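Local atomic coordinates of Cg10997-pa (Drosophila melanogaster, PDB entry 2YV7), a protein that might insert into membranes from a soluble, GST-like globular form and act as a pH-dependent chloride ion channel. Residues A[138-141]-A[142-145]; A[175-178]-A[179-183]; A[207-210]-A[211-215]. All blocks are in the same frame, centred on the assembly; numbering follows the deposited sequence.

All three contacts are local, each between side chains about one helical turn apart, and they follow one another along the chain in the all-helical part of this GST-fold protein. Contact 1 starts helix 141-161 at the surface, about 23 Å from the centre of the chain, and its centre lies about 21 Å from that of contact 2. Contact 2 sits in the core on helix 173-193, with the R181 side chain about 13 Å from the bound calcium ion. Contact 3 ends helix 202-212 and touches contact 2: D175 OD1 and Y207 OH are 2.6 Å apart, as are Q183 OE1 and Y212 OH, both probable hydrogen bonds that tie the two helices together.

Contact 1. Residues A[138-141]-A[142-145]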
ATOM      1  N   LYS A 138     -22.699  -0.292  -2.140  1.00 42.36           N
ATOM      2  CA  LYS A 138     -23.739  -0.680  -1.178  1.00 40.84           C
ATOM      3  C   LYS A 138     -23.627  -2.180  -0.941  1.00 34.93           C
ATOM      4  O   LYS A 138     -22.954  -2.840  -1.714  1.00 28.53           O
ATOM      5  CB  LYS A 138     -25.118  -0.409  -1.751  1.00 40.98           C
ATOM      6  CG  LYS A 138     -25.518  -1.382  -2.805  1.00 45.14           C
ATOM      7  CD  LYS A 138     -27.037  -1.389  -2.953  1.00 49.04           C
ATOM      8  CE  LYS A 138     -27.428  -0.537  -4.111  1.00 50.54           C
ATOM      9  NZ  LYS A 138     -26.706  -1.003  -5.332  1.00 52.80           N
ATOM     10  N   LYS A 139     -24.327  -2.714   0.061  1.00 30.71           N
ATOM     11  CA  LYS A 139     -24.237  -4.134   0.358  1.00 33.06           C
ATOM     12  C   LYS A 139     -24.770  -4.940  -0.813  1.00 35.97           C
ATOM     13  O   LYS A 139     -25.920  -4.779  -1.226  1.00 31.60           O
ATOM     14  CB  LYS A 139     -25.025  -4.491   1.622  1.00 38.07           C
ATOM     15  CG  LYS A 139     -24.324  -5.553   2.444  1.00 40.34           C
ATOM     16  CD  LYS A 139     -25.011  -5.834   3.751  1.00 41.88           C
ATOM     17  CE  LYS A 139     -24.561  -4.904   4.894  1.00 41.42           C
ATOM     18  NZ  LYS A 139     -25.294  -5.359   6.123  1.00 40.55           N
ATOM     19  N   ASP A 140     -23.932  -5.803  -1.361  1.00 28.96           N
ATOM     20  CA  ASP A 140     -24.330  -6.590  -2.544  1.00 30.91           C
ATOM     21  C   ASP A 140     -23.456  -7.848  -2.517  1.00 28.69           C
ATOM     22  O   ASP A 140     -22.273  -7.789  -2.776  1.00 28.52           O
ATOM     23  CB  ASP A 140     -24.061  -5.783  -3.798  1.00 30.45           C
ATOM     24  CG  ASP A 140     -24.518  -6.475  -5.081  1.00 39.78           C
ATOM     25  OD1 ASP A 140     -24.174  -7.643  -5.324  1.00 36.75           O
ATOM     26  OD2 ASP A 140     -25.138  -5.794  -5.928  1.00 36.34           O
ATOM     27  N   GLU A 141     -24.050  -8.983  -2.145  1.00 32.05           N
ATOM     28  CA  GLU A 141     -23.314 -10.233  -2.037  1.00 26.07           C
ATOM     29  C   GLU A 141     -22.685 -10.699  -3.329  1.00 24.25           C
ATOM     30  O   GLU A 141     -21.692 -11.436  -3.311  1.00 28.48           O
ATOM     31  CB  GLU A 141     -24.244 -11.358  -1.499  1.00 33.98           C
ATOM     32  CG  GLU A 141     -24.602 -11.242   0.011  1.00 42.41           C
ATOM     33  CD  GLU A 141     -23.403 -11.365   0.983  1.00 44.28           C
ATOM     34  OE1 GLU A 141     -22.227 -11.622   0.566  1.00 50.56           O
ATOM     35  OE2 GLU A 141     -23.634 -11.216   2.221  1.00 51.14           O
ATOM     36  N   ALA A 142     -23.293 -10.355  -4.461  1.00 26.98           N
ATOM     37  CA  ALA A 142     -22.722 -10.748  -5.715  1.00 27.42           C
ATOM     38  C   ALA A 142     -21.408  -9.988  -5.908  1.00 30.36           C
ATOM     39  O   ALA A 142     -20.438 -10.558  -6.366  1.00 30.47           O
ATOM     40  CB  ALA A 142     -23.654 -10.473  -6.849  1.00 30.32           C
ATOM     41  N   LYS A 143     -21.375  -8.719  -5.491  1.00 26.79           N
ATOM     42  CA  LYS A 143     -20.156  -7.916  -5.660  1.00 30.28           C
ATOM     43  C   LYS A 143     -19.078  -8.405  -4.645  1.00 26.20           C
ATOM     44  O   LYS A 143     -17.865  -8.490  -4.936  1.00 28.40           O
ATOM     45  CB  LYS A 143     -20.470  -6.414  -5.477  1.00 31.05           C
ATOM     46  CG  LYS A 143     -21.263  -5.798  -6.608  1.00 35.64           C
ATOM     47  CD  LYS A 143     -20.541  -5.753  -7.934  1.00 41.64           C
ATOM     48  CE  LYS A 143     -21.542  -5.354  -9.057  1.00 42.44           C
ATOM     49  NZ  LYS A 143     -22.067  -3.966  -8.862  1.00 46.47           N
ATOM     50  N   ASN A 144     -19.539  -8.792  -3.465  1.00 23.81           N
ATOM     51  CA  ASN A 144     -18.683  -9.310  -2.403  1.00 28.56           C
ATOM     52  C   ASN A 144     -18.004 -10.549  -2.912  1.00 30.85           C
ATOM     53  O   ASN A 144     -16.789 -10.741  -2.755  1.00 30.57           O
ATOM     54  CB  ASN A 144     -19.472  -9.705  -1.129  1.00 26.20           C
ATOM     55  CG  ASN A 144     -19.830  -8.514  -0.270  1.00 32.69           C
ATOM     56  OD1 ASN A 144     -19.597  -7.399  -0.650  1.00 29.10           O
ATOM     57  ND2 ASN A 144     -20.419  -8.758   0.912  1.00 31.59           N
ATOM     58  N   ASN A 145     -18.808 -11.413  -3.519  1.00 32.96           N
ATOM     59  CA  ASN A 145     -18.281 -12.706  -3.967  1.00 32.93           C
ATOM     60  C   ASN A 145     -17.353 -12.602  -5.181  1.00 31.53           C
ATOM     61  O   ASN A 145     -16.477 -13.447  -5.400  1.00 33.96           O
ATOM     62  CB  ASN A 145     -19.431 -13.711  -4.083  1.00 33.18           C
ATOM     63  CG  ASN A 145     -19.832 -14.278  -2.715  1.00 33.15           C
ATOM     64  OD1 ASN A 145     -19.223 -15.250  -2.239  1.00 38.49           O
ATOM     65  ND2 ASN A 145     -20.792 -13.638  -2.038  1.00 32.97           N
TER
HETATM   66  O   HOH W   1     -21.207  -5.275  -0.704  1.00 25.76           O
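D140 meets K143 where a loop turns into a helix. Carboxylate oxygen OD1 of D140 accepts from the backbone N of K143 at 3.0 Å, and the donor comes from above the carboxylate plane, 45° out of it. The side chain gets there because CG stands anti to the backbone N (chi1 -176°), which swings the carboxylate over the first turn. The CG atoms of D140 and K143 then lie 3.7 Å apart, while the K143 chain bends at chi2 and carries its ammonium group away; D140 OD2 and K143 NZ remain 4.6 Å from each other, opposite charges without direct contact.

One residue on, the carbonyl oxygen of E141 is gripped by two donors, both from N145. The backbone N of N145 makes the ordinary helical bond, and its amide ND2 adds a second, 2.7 Å from E141 O and nearly straight at 166°. The two nitrogens arrive from opposite faces of the carbonyl plane, and the oxygen lies almost in the plane of the N145 amide. The E141 side chain brings OE1 to a weak bond with ND2 of N144, 3.4 Å long, the carboxylate and amide planes standing nearly perpendicular.

N144 is the buried member of the group and packs on M135 of helix 128-136. A water accepts from D140 N and appears to donate to N144 OD1 at 2.7 Å, though other acceptors compete for its protons. Further along, N145 O bonds to S149 OG. N144 N to D140 O is the first i to i+4 main-chain bond of helix 141-161, and D140, through OD1, is the aspartate N-cap that opens it after the loop leaving helix 128-136.

Contact 2. Residues A[175-178]-A[179-183]; sequences DCEL and MPRLQ
R181 lays its guanidinium group against the side chain of E177, whose CG sits over one face, 3.4 Å above the plane and offset toward the rim. NH1 of R181 also donates to the backbone O of E177 at 2.8 Å, in the carbonyl plane and on a lone pair, with the oxygen tilted 20° from the guanidinium plane. With CG of R181 opposite the carbonyl carbon (chi1 -69°), the extended chain is sent back along the helix, and a turn at chi4 (77°) brings NH1 in to that oxygen. The E177 carboxylate takes a different course: OE2 is 4.5 Å from R181 NE and well out of the guanidinium plane, an attraction of charges without an N-H directed at it.

This grip falls where helix 173-193, a central helix of the C-terminal domain of the GST fold, is kinked by proline. P180 has no N-H to give the turn before, and its CD comes to 2.9 Å from C176 O, a buried carbonyl without a polar partner in the model. Main-chain bonds flank the kink, M179 N to D175 O before it and L182 N to L178 O after it, while E177 O is taken by the R181 guanidinium. C176 and P180 face helix 41-55, part of the segment 42-66 predicted to form a transmembrane helix after insertion.

On another side of the helix L178 and L182 meet across one turn, their CG atoms 4.0 Å apart, and L178 packs on Y207 and L128. The methyl CE of M179 comes to 4.2 Å from CB of D175, the partner of Y207.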
ATOM      1  N   ASP A 175       4.263  -7.124  -3.831  1.00 21.54           N
ATOM      2  CA  ASP A 175       3.832  -7.147  -2.427  1.00 22.70           C
ATOM      3  C   ASP A 175       3.436  -5.739  -1.949  1.00 23.62           C
ATOM      4  O   ASP A 175       2.399  -5.537  -1.281  1.00 23.88           O
ATOM      5  CB  ASP A 175       4.920  -7.747  -1.567  1.00 25.07           C
ATOM      6  CG  ASP A 175       5.192  -9.161  -1.956  1.00 26.64           C
ATOM      7  OD1 ASP A 175       4.228 -10.005  -1.838  1.00 23.90           O
ATOM      8  OD2 ASP A 175       6.305  -9.368  -2.457  1.00 24.44           O
ATOM      9  N   CYS A 176       4.245  -4.740  -2.313  1.00 23.20           N
ATOM     10  CA  CYS A 176       3.943  -3.376  -1.906  1.00 21.91           C
ATOM     11  C   CYS A 176       2.684  -2.838  -2.601  1.00 20.69           C
ATOM     12  O   CYS A 176       2.012  -1.894  -2.108  1.00 22.15           O
ATOM     13  CB  CYS A 176       5.175  -2.467  -2.207  1.00 24.63           C
ATOM     14  SG  CYS A 176       6.647  -3.088  -1.398  1.00 26.32           S
ATOM     15  N   GLU A 177       2.278  -3.436  -3.744  1.00 20.06           N
ATOM     16  CA  GLU A 177       0.989  -3.075  -4.351  1.00 21.99           C
ATOM     17  C   GLU A 177      -0.157  -3.878  -3.633  1.00 19.89           C
ATOM     18  O   GLU A 177      -1.241  -3.332  -3.433  1.00 21.42           O
ATOM     19  CB  GLU A 177       0.957  -3.483  -5.836  1.00 21.02           C
ATOM     20  CG  GLU A 177      -0.273  -2.990  -6.594  1.00 25.42           C
ATOM     21  CD  GLU A 177      -0.257  -3.373  -8.073  1.00 29.72           C
ATOM     22  OE1 GLU A 177       0.836  -3.273  -8.740  1.00 28.17           O
ATOM     23  OE2 GLU A 177      -1.337  -3.757  -8.559  1.00 26.37           O
ATOM     24  N   LEU A 178       0.073  -5.181  -3.337  1.00 19.99           N
ATOM     25  CA  LEU A 178      -0.997  -6.032  -2.812  1.00 20.40           C
ATOM     26  C   LEU A 178      -1.362  -5.684  -1.369  1.00 20.09           C
ATOM     27  O   LEU A 178      -2.538  -5.610  -1.010  1.00 22.49           O
ATOM     28  CB  LEU A 178      -0.605  -7.498  -2.924  1.00 18.64           C
ATOM     29  CG  LEU A 178      -1.777  -8.433  -2.418  1.00 19.70           C
ATOM     30  CD1 LEU A 178      -3.108  -8.277  -3.177  1.00 23.28           C
ATOM     31  CD2 LEU A 178      -1.199  -9.920  -2.511  1.00 20.88           C
ATOM     32  N   MET A 179      -0.333  -5.509  -0.536  1.00 20.73           N
ATOM     33  CA  MET A 179      -0.571  -5.407   0.924  1.00 19.88           C
ATOM     34  C   MET A 179      -1.452  -4.214   1.274  1.00 21.22           C
ATOM     35  O   MET A 179      -2.426  -4.383   2.058  1.00 21.53           O
ATOM     36  CB  MET A 179       0.774  -5.450   1.672  1.00 23.21           C
ATOM     37  CG  MET A 179       1.462  -6.808   1.544  1.00 24.13           C
ATOM     38  SD  MET A 179       3.100  -6.757   2.354  1.00 24.59           S
ATOM     39  CE  MET A 179       3.480  -8.467   2.364  1.00 27.22           C
ATOM     40  N   PRO A 180      -1.169  -3.023   0.729  1.00 22.05           N
ATOM     41  CA  PRO A 180      -2.071  -1.882   1.010  1.00 24.07           C
ATOM     42  C   PRO A 180      -3.538  -2.159   0.567  1.00 24.15           C
ATOM     43  O   PRO A 180      -4.486  -1.900   1.328  1.00 19.81           O
ATOM     44  CB  PRO A 180      -1.432  -0.712   0.240  1.00 25.48           C
ATOM     45  CG  PRO A 180       0.029  -1.068   0.120  1.00 19.59           C
ATOM     46  CD  PRO A 180       0.005  -2.580  -0.090  1.00 20.77           C
ATOM     47  N   ARG A 181      -3.718  -2.861  -0.575  1.00 18.54           N
ATOM     48  CA  ARG A 181      -5.132  -3.162  -0.973  1.00 19.06           C
ATOM     49  C   ARG A 181      -5.783  -4.177  -0.021  1.00 20.09           C
ATOM     50  O   ARG A 181      -6.927  -4.056   0.278  1.00 21.73           O
ATOM     51  CB  ARG A 181      -5.167  -3.650  -2.439  1.00 21.70           C
ATOM     52  CG  ARG A 181      -4.817  -2.506  -3.402  1.00 19.78           C
ATOM     53  CD  ARG A 181      -4.194  -3.078  -4.718  1.00 22.93           C
ATOM     54  NE  ARG A 181      -4.139  -1.911  -5.594  1.00 23.03           N
ATOM     55  CZ  ARG A 181      -3.214  -0.933  -5.495  1.00 26.10           C
ATOM     56  NH1 ARG A 181      -2.248  -1.025  -4.586  1.00 22.60           N
ATOM     57  NH2 ARG A 181      -3.272   0.110  -6.329  1.00 26.17           N
ATOM     58  N   LEU A 182      -5.051  -5.178   0.497  1.00 18.15           N
ATOM     59  CA  LEU A 182      -5.602  -6.114   1.480  1.00 19.91           C
ATOM     60  C   LEU A 182      -6.043  -5.383   2.747  1.00 22.65           C
ATOM     61  O   LEU A 182      -7.151  -5.618   3.302  1.00 20.97           O
ATOM     62  CB  LEU A 182      -4.549  -7.189   1.812  1.00 19.42           C
ATOM     63  CG  LEU A 182      -4.238  -8.171   0.674  1.00 19.94           C
ATOM     64  CD1 LEU A 182      -3.281  -9.157   1.221  1.00 20.67           C
ATOM     65  CD2 LEU A 182      -5.586  -8.987   0.366  1.00 20.51           C
ATOM     66  N   GLN A 183      -5.257  -4.417   3.142  1.00 21.56           N
ATOM     67  CA  GLN A 183      -5.642  -3.620   4.312  1.00 20.83           C
ATOM     68  C   GLN A 183      -6.911  -2.762   4.070  1.00 19.93           C
ATOM     69  O   GLN A 183      -7.796  -2.782   4.951  1.00 23.50           O
ATOM     70  CB  GLN A 183      -4.434  -2.741   4.742  1.00 21.37           C
ATOM     71  CG  GLN A 183      -4.736  -2.046   6.108  1.00 20.40           C
ATOM     72  CD  GLN A 183      -4.678  -3.019   7.306  1.00 27.29           C
ATOM     73  OE1 GLN A 183      -4.451  -4.201   7.138  1.00 23.52           O
ATOM     74  NE2 GLN A 183      -4.859  -2.486   8.552  1.00 26.99           N
TER

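Contact 3. Residues A[207-210]-A[211-215]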
ATOM      1  N   TYR A 207      -0.043 -14.780   4.834  1.00 24.97           N
ATOM      2  CA  TYR A 207       0.619 -13.655   4.189  1.00 24.08           C
ATOM      3  C   TYR A 207       0.356 -12.344   4.990  1.00 25.52           C
ATOM      4  O   TYR A 207       1.278 -11.555   5.228  1.00 24.92           O
ATOM      5  CB  TYR A 207       0.044 -13.532   2.752  1.00 23.30           C
ATOM      6  CG  TYR A 207       0.624 -12.454   1.880  1.00 22.77           C
ATOM      7  CD1 TYR A 207       1.874 -12.589   1.267  1.00 26.26           C
ATOM      8  CD2 TYR A 207      -0.123 -11.308   1.629  1.00 23.53           C
ATOM      9  CE1 TYR A 207       2.396 -11.606   0.397  1.00 25.51           C
ATOM     10  CE2 TYR A 207       0.372 -10.291   0.743  1.00 25.90           C
ATOM     11  CZ  TYR A 207       1.594 -10.451   0.132  1.00 22.65           C
ATOM     12  OH  TYR A 207       1.989  -9.453  -0.710  1.00 23.74           O
ATOM     13  N   MET A 208      -0.910 -12.109   5.384  1.00 24.36           N
ATOM     14  CA  MET A 208      -1.244 -10.910   6.153  1.00 28.05           C
ATOM     15  C   MET A 208      -0.566 -10.922   7.529  1.00 25.50           C
ATOM     16  O   MET A 208      -0.078  -9.877   8.023  1.00 25.82           O
ATOM     17  CB  MET A 208      -2.771 -10.737   6.230  1.00 23.41           C
ATOM     18  CG  MET A 208      -3.336 -10.427   4.864  1.00 23.83           C
ATOM     19  SD  MET A 208      -5.072  -9.978   4.866  1.00 26.52           S
ATOM     20  CE  MET A 208      -5.849 -11.568   4.771  1.00 26.86           C
ATOM     21  N   TYR A 209      -0.468 -12.104   8.119  1.00 28.05           N
ATOM     22  CA  TYR A 209       0.222 -12.233   9.379  1.00 29.86           C
ATOM     23  C   TYR A 209       1.631 -11.667   9.208  1.00 28.42           C
ATOM     24  O   TYR A 209       2.061 -10.788   9.969  1.00 31.59           O
ATOM     25  CB  TYR A 209       0.240 -13.681   9.809  1.00 37.60           C
ATOM     26  CG  TYR A 209       0.978 -13.901  11.081  1.00 43.93           C
ATOM     27  CD1 TYR A 209       0.381 -13.590  12.305  1.00 43.67           C
ATOM     28  CD2 TYR A 209       2.254 -14.420  11.073  1.00 42.33           C
ATOM     29  CE1 TYR A 209       1.061 -13.793  13.503  1.00 47.51           C
ATOM     30  CE2 TYR A 209       2.932 -14.636  12.247  1.00 46.99           C
ATOM     31  CZ  TYR A 209       2.326 -14.306  13.466  1.00 44.92           C
ATOM     32  OH  TYR A 209       2.995 -14.529  14.666  1.00 47.65           O
ATOM     33  N   HIS A 210       2.319 -12.113   8.181  1.00 25.94           N
ATOM     34  CA  HIS A 210       3.649 -11.577   7.878  1.00 27.55           C
ATOM     35  C   HIS A 210       3.685 -10.127   7.515  1.00 30.42           C
ATOM     36  O   HIS A 210       4.657  -9.464   7.789  1.00 29.27           O
ATOM     37  CB  HIS A 210       4.336 -12.398   6.823  1.00 30.76           C
ATOM     38  CG  HIS A 210       4.599 -13.805   7.264  1.00 35.83           C
ATOM     39  ND1 HIS A 210       5.189 -14.098   8.476  1.00 38.67           N
ATOM     40  CD2 HIS A 210       4.283 -14.996   6.697  1.00 34.58           C
ATOM     41  CE1 HIS A 210       5.260 -15.415   8.620  1.00 37.93           C
ATOM     42  NE2 HIS A 210       4.728 -15.983   7.547  1.00 37.57           N
ATOM     43  N   MET A 211       2.644  -9.640   6.826  1.00 24.69           N
ATOM     44  CA  MET A 211       2.543  -8.219   6.502  1.00 23.24           C
ATOM     45  C   MET A 211       2.531  -7.326   7.704  1.00 24.94           C
ATOM     46  O   MET A 211       3.138  -6.236   7.692  1.00 27.58           O
ATOM     47  CB  MET A 211       1.275  -8.009   5.637  1.00 23.57           C
ATOM     48  CG  MET A 211       0.489  -6.849   5.855  1.00 32.28           C
ATOM     49  SD  MET A 211      -0.856  -7.022   4.599  1.00 25.79           S
ATOM     50  CE  MET A 211      -2.213  -6.755   5.692  1.00 32.51           C
ATOM     51  N   TYR A 212       1.907  -7.799   8.776  1.00 23.79           N
ATOM     52  CA  TYR A 212       1.856  -7.004   9.977  1.00 28.05           C
ATOM     53  C   TYR A 212       3.159  -7.026  10.764  1.00 33.28           C
ATOM     54  O   TYR A 212       3.317  -6.190  11.654  1.00 38.36           O
ATOM     55  CB  TYR A 212       0.704  -7.469  10.836  1.00 26.67           C
ATOM     56  CG  TYR A 212      -0.660  -7.205  10.183  1.00 23.79           C
ATOM     57  CD1 TYR A 212      -1.019  -5.890   9.676  1.00 21.29           C
ATOM     58  CD2 TYR A 212      -1.609  -8.247  10.074  1.00 25.05           C
ATOM     59  CE1 TYR A 212      -2.221  -5.655   9.061  1.00 24.66           C
ATOM     60  CE2 TYR A 212      -2.850  -8.005   9.473  1.00 23.21           C
ATOM     61  CZ  TYR A 212      -3.159  -6.715   9.007  1.00 24.15           C
ATOM     62  OH  TYR A 212      -4.343  -6.502   8.425  1.00 23.85           O
ATOM     63  N   GLN A 213       4.040  -7.997  10.476  1.00 30.25           N
ATOM     64  CA  GLN A 213       5.392  -8.084  11.086  1.00 30.95           C
ATOM     65  C   GLN A 213       6.410  -7.264  10.298  1.00 37.77           C
ATOM     66  O   GLN A 213       7.572  -7.152  10.722  1.00 34.55           O
ATOM     67  CB  GLN A 213       5.880  -9.532  11.179  1.00 34.43           C
ATOM     68  CG  GLN A 213       5.104 -10.387  12.145  1.00 38.07           C
ATOM     69  CD  GLN A 213       5.564 -11.856  12.166  1.00 43.54           C
ATOM     70  OE1 GLN A 213       6.305 -12.325  11.276  1.00 44.75           O
ATOM     71  NE2 GLN A 213       5.094 -12.596  13.167  1.00 43.12           N
ATOM     72  N   LEU A 214       5.989  -6.676   9.173  1.00 32.48           N
ATOM     73  CA  LEU A 214       6.932  -6.009   8.285  1.00 34.52           C
ATOM     74  C   LEU A 214       7.037  -4.518   8.591  1.00 33.97           C
ATOM     75  O   LEU A 214       6.034  -3.791   8.491  1.00 33.22           O
ATOM     76  CB  LEU A 214       6.480  -6.222   6.817  1.00 36.20           C
ATOM     77  CG  LEU A 214       7.461  -5.808   5.741  1.00 39.57           C
ATOM     78  CD1 LEU A 214       8.619  -6.775   5.631  1.00 39.14           C
ATOM     79  CD2 LEU A 214       6.715  -5.682   4.391  1.00 35.52           C
ATOM     80  N   ASP A 215       8.246  -4.035   8.890  1.00 36.45           N
ATOM     81  CA  ASP A 215       8.387  -2.614   9.200  1.00 29.96           C
ATOM     82  C   ASP A 215       7.900  -1.709   8.070  1.00 24.51           C
ATOM     83  O   ASP A 215       7.282  -0.689   8.335  1.00 28.53           O
ATOM     84  CB  ASP A 215       9.818  -2.258   9.585  1.00 39.63           C
ATOM     85  CG  ASP A 215      10.212  -2.807  10.953  1.00 42.09           C
ATOM     86  OD1 ASP A 215       9.303  -3.065  11.806  1.00 41.73           O
ATOM     87  OD2 ASP A 215      11.428  -3.022  11.151  1.00 44.66           O
TER
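M208 and M211 run side by side, pointing the same way, near the C-terminal end of helix 202-212, which belongs to the helical domain of the GST fold. The inner side is closely filled. CD2 of the Y212 ring comes to 3.0 Å from M208 O, and its CE2 lies 4.2 Å from M208 CB. CE of M211 touches CG of M208 at 3.9 Å. The M211 side chain reaches toward helix 173-193, where it packs on M179 and Q183. Y207, the partner of D175, and Y212, whose hydroxyl also bonds R186, reach the same helix.

The last turn is held less firmly. M211 N to Y207 O is 2.8 Å, and Y212 N still finds M208 O at 3.0 Å, but Q213 N has weak bonds alone, to the carbonyls of Y209 and H210. L214 takes the N-cap position of helix 215-220, its side chain lying on M48 of helix 41-55.

On the outer side the exposed Q213 has an extended chain, set by chi2 of 177°, which lies alongside H210 and heads in the same direction. Its NE2 approaches Y209 CE2 to 3.1 Å, with ring and amide planes 60° apart. Its OE1 meets the H210 imidazole at the edge and in its plane, accepting a weak but straight bond of 3.5 Å from ND1 at 163°.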